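Local coordinates for spike protein P5 (Enterobacteria phage PRD1, PDB 1YQ5) that forms, as a homotrimer together with proteins P31 and P2, the spike complexes at the fivefold vertices of the capsid and is essential for infectivity, at residues 2-10 and 40-51. Sequence-based numbering, arbitrary orientation.
Sequences GVTDALSLM and VGTGLTKSAAGI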
loop_
_atom_site.group_PDB
_atom_site.type_symbol
_atom_site.label_atom_id
_atom_site.label_comp_id
_atom_site.label_asym_id
_atom_site.label_seq_id
_atom_site.Cartn_x
_atom_site.Cartn_y
_atom_site.Cartn_z
ATOM N N GLY A 2 -18.790 1.126 7.074
ATOM C CA GLY A 2 -18.522 -0.035 6.243
ATOM C C GLY A 2 -18.492 0.365 4.782
ATOM O O GLY A 2 -18.646 1.546 4.455
ATOM N N VAL A 3 -18.304 -0.606 3.895
ATOM C CA VAL A 3 -18.253 -0.318 2.466
ATOM C C VAL A 3 -19.441 -0.964 1.764
ATOM O O VAL A 3 -20.023 -1.930 2.264
ATOM C CB VAL A 3 -16.940 -0.842 1.849
ATOM C CG1 VAL A 3 -15.753 -0.243 2.583
ATOM C CG2 VAL A 3 -16.893 -2.354 1.921
ATOM N N THR A 4 -19.800 -0.434 0.603
ATOM C CA THR A 4 -20.938 -0.957 -0.149
ATOM C C THR A 4 -20.601 -2.227 -0.920
ATOM O O THR A 4 -21.443 -3.115 -1.068
ATOM C CB THR A 4 -21.458 0.088 -1.148
ATOM O OG1 THR A 4 -20.438 0.375 -2.110
ATOM C CG2 THR A 4 -21.833 1.377 -0.422
ATOM N N ASP A 5 -19.371 -2.310 -1.416
ATOM C CA ASP A 5 -18.948 -3.473 -2.180
ATOM C C ASP A 5 -17.513 -3.854 -1.876
ATOM O O ASP A 5 -16.653 -2.991 -1.699
ATOM C CB ASP A 5 -19.087 -3.203 -3.678
ATOM C CG ASP A 5 -20.475 -2.740 -4.053
ATOM O OD1 ASP A 5 -20.766 -1.536 -3.894
ATOM O OD2 ASP A 5 -21.275 -3.587 -4.494
ATOM N N ALA A 6 -17.263 -5.156 -1.823
ATOM C CA ALA A 6 -15.925 -5.661 -1.551
ATOM C C ALA A 6 -15.850 -7.126 -1.933
ATOM O O ALA A 6 -16.864 -7.831 -1.963
ATOM C CB ALA A 6 -15.581 -5.488 -0.071
ATOM N N LEU A 7 -14.642 -7.580 -2.234
ATOM C CA LEU A 7 -14.417 -8.968 -2.597
ATOM C C LEU A 7 -12.996 -9.331 -2.191
ATOM O O LEU A 7 -12.054 -8.623 -2.524
ATOM C CB LEU A 7 -14.595 -9.160 -4.105
ATOM C CG LEU A 7 -14.410 -10.591 -4.613
ATOM C CD1 LEU A 7 -15.478 -11.473 -3.991
ATOM C CD2 LEU A 7 -14.516 -10.630 -6.136
ATOM N N SER A 8 -12.855 -10.425 -1.451
ATOM C CA SER A 8 -11.548 -10.889 -1.006
ATOM C C SER A 8 -11.387 -12.323 -1.494
ATOM O O SER A 8 -12.244 -13.175 -1.246
ATOM C CB SER A 8 -11.456 -10.813 0.521
ATOM O OG SER A 8 -10.143 -11.117 0.965
ATOM N N LEU A 9 -10.287 -12.586 -2.192
ATOM C CA LEU A 9 -10.042 -13.903 -2.755
ATOM C C LEU A 9 -8.705 -14.506 -2.351
ATOM O O LEU A 9 -7.740 -13.793 -2.064
ATOM C CB LEU A 9 -10.080 -13.824 -4.284
ATOM C CG LEU A 9 -11.241 -13.088 -4.955
ATOM C CD1 LEU A 9 -10.935 -12.900 -6.432
ATOM C CD2 LEU A 9 -12.532 -13.870 -4.761
HETATM N N MSE A 10 -8.666 -15.834 -2.337
HETATM C CA MSE A 10 -7.449 -16.571 -2.035
HETATM C C MSE A 10 -7.210 -17.392 -3.302
HETATM O O MSE A 10 -8.035 -18.229 -3.684
HETATM C CB MSE A 10 -7.647 -17.476 -0.815
HETATM C CG MSE A 10 -6.348 -18.044 -0.244
HETATM SE SE MSE A 10 -5.662 -19.522 -1.288
HETATM C CE MSE A 10 -6.910 -20.865 -0.657
ATOM N N VAL A 40 -18.933 -8.628 -0.188
ATOM C CA VAL A 40 -19.866 -7.621 0.305
ATOM C C VAL A 40 -20.562 -6.978 -0.889
ATOM O O VAL A 40 -19.906 -6.494 -1.812
ATOM C CB VAL A 40 -19.136 -6.527 1.112
ATOM C CG1 VAL A 40 -20.129 -5.471 1.582
ATOM C CG2 VAL A 40 -18.425 -7.151 2.305
ATOM N N GLY A 41 -21.891 -6.979 -0.874
ATOM C CA GLY A 41 -22.630 -6.392 -1.977
ATOM C C GLY A 41 -22.455 -7.222 -3.234
ATOM O O GLY A 41 -22.000 -8.363 -3.170
ATOM N N THR A 42 -22.799 -6.651 -4.384
ATOM C CA THR A 42 -22.690 -7.366 -5.645
ATOM C C THR A 42 -21.939 -6.580 -6.714
ATOM O O THR A 42 -21.911 -6.983 -7.879
ATOM C CB THR A 42 -24.084 -7.691 -6.199
ATOM O OG1 THR A 42 -24.822 -6.472 -6.347
ATOM C CG2 THR A 42 -24.839 -8.609 -5.251
ATOM N N GLY A 43 -21.329 -5.469 -6.323
ATOM C CA GLY A 43 -20.611 -4.649 -7.284
ATOM C C GLY A 43 -19.279 -5.200 -7.757
ATOM O O GLY A 43 -18.801 -4.831 -8.833
ATOM N N LEU A 44 -18.677 -6.079 -6.963
ATOM C CA LEU A 44 -17.388 -6.675 -7.301
ATOM C C LEU A 44 -17.500 -8.191 -7.321
ATOM O O LEU A 44 -17.806 -8.809 -6.303
ATOM C CB LEU A 44 -16.333 -6.248 -6.281
ATOM C CG LEU A 44 -15.970 -4.762 -6.292
ATOM C CD1 LEU A 44 -15.272 -4.382 -4.987
ATOM C CD2 LEU A 44 -15.074 -4.479 -7.489
ATOM N N THR A 45 -17.242 -8.787 -8.482
ATOM C CA THR A 45 -17.341 -10.232 -8.629
ATOM C C THR A 45 -16.154 -10.818 -9.389
ATOM O O THR A 45 -15.620 -10.189 -10.306
ATOM C CB THR A 45 -18.627 -10.594 -9.377
ATOM O OG1 THR A 45 -18.619 -9.954 -10.656
ATOM C CG2 THR A 45 -19.848 -10.112 -8.601
ATOM N N LYS A 46 -15.746 -12.026 -9.011
ATOM C CA LYS A 46 -14.627 -12.691 -9.668
ATOM C C LYS A 46 -15.046 -13.233 -11.029
ATOM O O LYS A 46 -16.199 -13.622 -11.224
ATOM C CB LYS A 46 -14.102 -13.835 -8.794
ATOM C CG LYS A 46 -15.120 -14.941 -8.512
ATOM C CD LYS A 46 -14.606 -15.910 -7.449
ATOM C CE LYS A 46 -15.617 -17.019 -7.156
ATOM N NZ LYS A 46 -15.189 -17.868 -6.004
ATOM N N SER A 47 -14.107 -13.255 -11.968
ATOM C CA SER A 47 -14.384 -13.765 -13.306
ATOM C C SER A 47 -13.085 -14.248 -13.938
ATOM O O SER A 47 -12.003 -14.073 -13.372
ATOM C CB SER A 47 -14.980 -12.667 -14.188
ATOM O OG SER A 47 -13.949 -11.835 -14.699
ATOM N N ALA A 48 -13.196 -14.847 -15.116
ATOM C CA ALA A 48 -12.029 -15.339 -15.826
ATOM C C ALA A 48 -11.121 -14.180 -16.246
ATOM O O ALA A 48 -9.949 -14.386 -16.532
ATOM C CB ALA A 48 -12.463 -16.137 -17.057
ATOM N N ALA A 49 -11.669 -12.967 -16.273
ATOM C CA ALA A 49 -10.907 -11.778 -16.668
ATOM C C ALA A 49 -10.220 -11.072 -15.492
ATOM O O ALA A 49 -9.224 -10.378 -15.677
ATOM C CB ALA A 49 -11.824 -10.792 -17.392
ATOM N N GLY A 50 -10.760 -11.254 -14.292
ATOM C CA GLY A 50 -10.199 -10.628 -13.104
ATOM C C GLY A 50 -11.349 -10.343 -12.161
ATOM O O GLY A 50 -12.118 -11.246 -11.838
ATOM N N ILE A 51 -11.480 -9.102 -11.707
ATOM C CA ILE A 51 -12.597 -8.751 -10.840
ATOM C C ILE A 51 -13.447 -7.722 -11.576
ATOM O O ILE A 51 -12.986 -6.619 -11.878
ATOM C CB ILE A 51 -12.131 -8.172 -9.490
ATOM C CG1 ILE A 51 -11.397 -9.250 -8.689
ATOM C CG2 ILE A 51 -13.338 -7.679 -8.691
ATOM C CD1 ILE A 51 -10.936 -8.790 -7.316
HETATM O O HOH W 1 -23.891 -4.017 -4.014
#
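V3 and T4 meet V40 through their carbonyl oxygens: the β-branched V40 lays CG1 against them, 3.6 Å from V3 O. I143 of a neighbouring subunit packs on V3, and N144 of that subunit accepts a hydrogen bond from V3 N through OD1. The hydroxyl of T4 gives a hydrogen bond to OD1 of D5, an oxygen that also forms a salt bridge with K57. The second carboxylate oxygen, OD2, accepts a hydrogen bond from G43 N at 2.6 Å, met on the anti side and 30° out of the carboxylate plane. A water bridges the same oxygen to T42 N, so this buried aspartate, gripped through both oxygens, pins the turn. G41 has a positive phi (68°) and passes close to T4 O; at G41 and G43 the lack of a side chain lets the turn lie against OD2. A6 and V40 form an antiparallel hydrogen-bonded pair, A6 N to V40 O at 3.0 Å and V40 N to A6 O at 2.8 Å. The small A6 methyl leaves room for V40 CB and for L60 of the neighbouring subunit. L7 turns to the opposite face; with CG anti to the backbone N (chi1 -179°), its CD2 reaches K46 N at 3.4 Å and I51 CG2, while its CB meets L44 CB at 4.0 Å. L9 rests CD2 on K46, 4.0 Å from CD, and K46 carries its amine on to A34 O and T36 OG1. Strand 35-40 runs antiparallel beside 5-11, then the chain crosses to the facing sheet; L7 and L9 of one sheet and L44 and I51 of the other meet inside the jelly-roll β-sandwich of P5's C-terminal domain, of the C1q/TNF type.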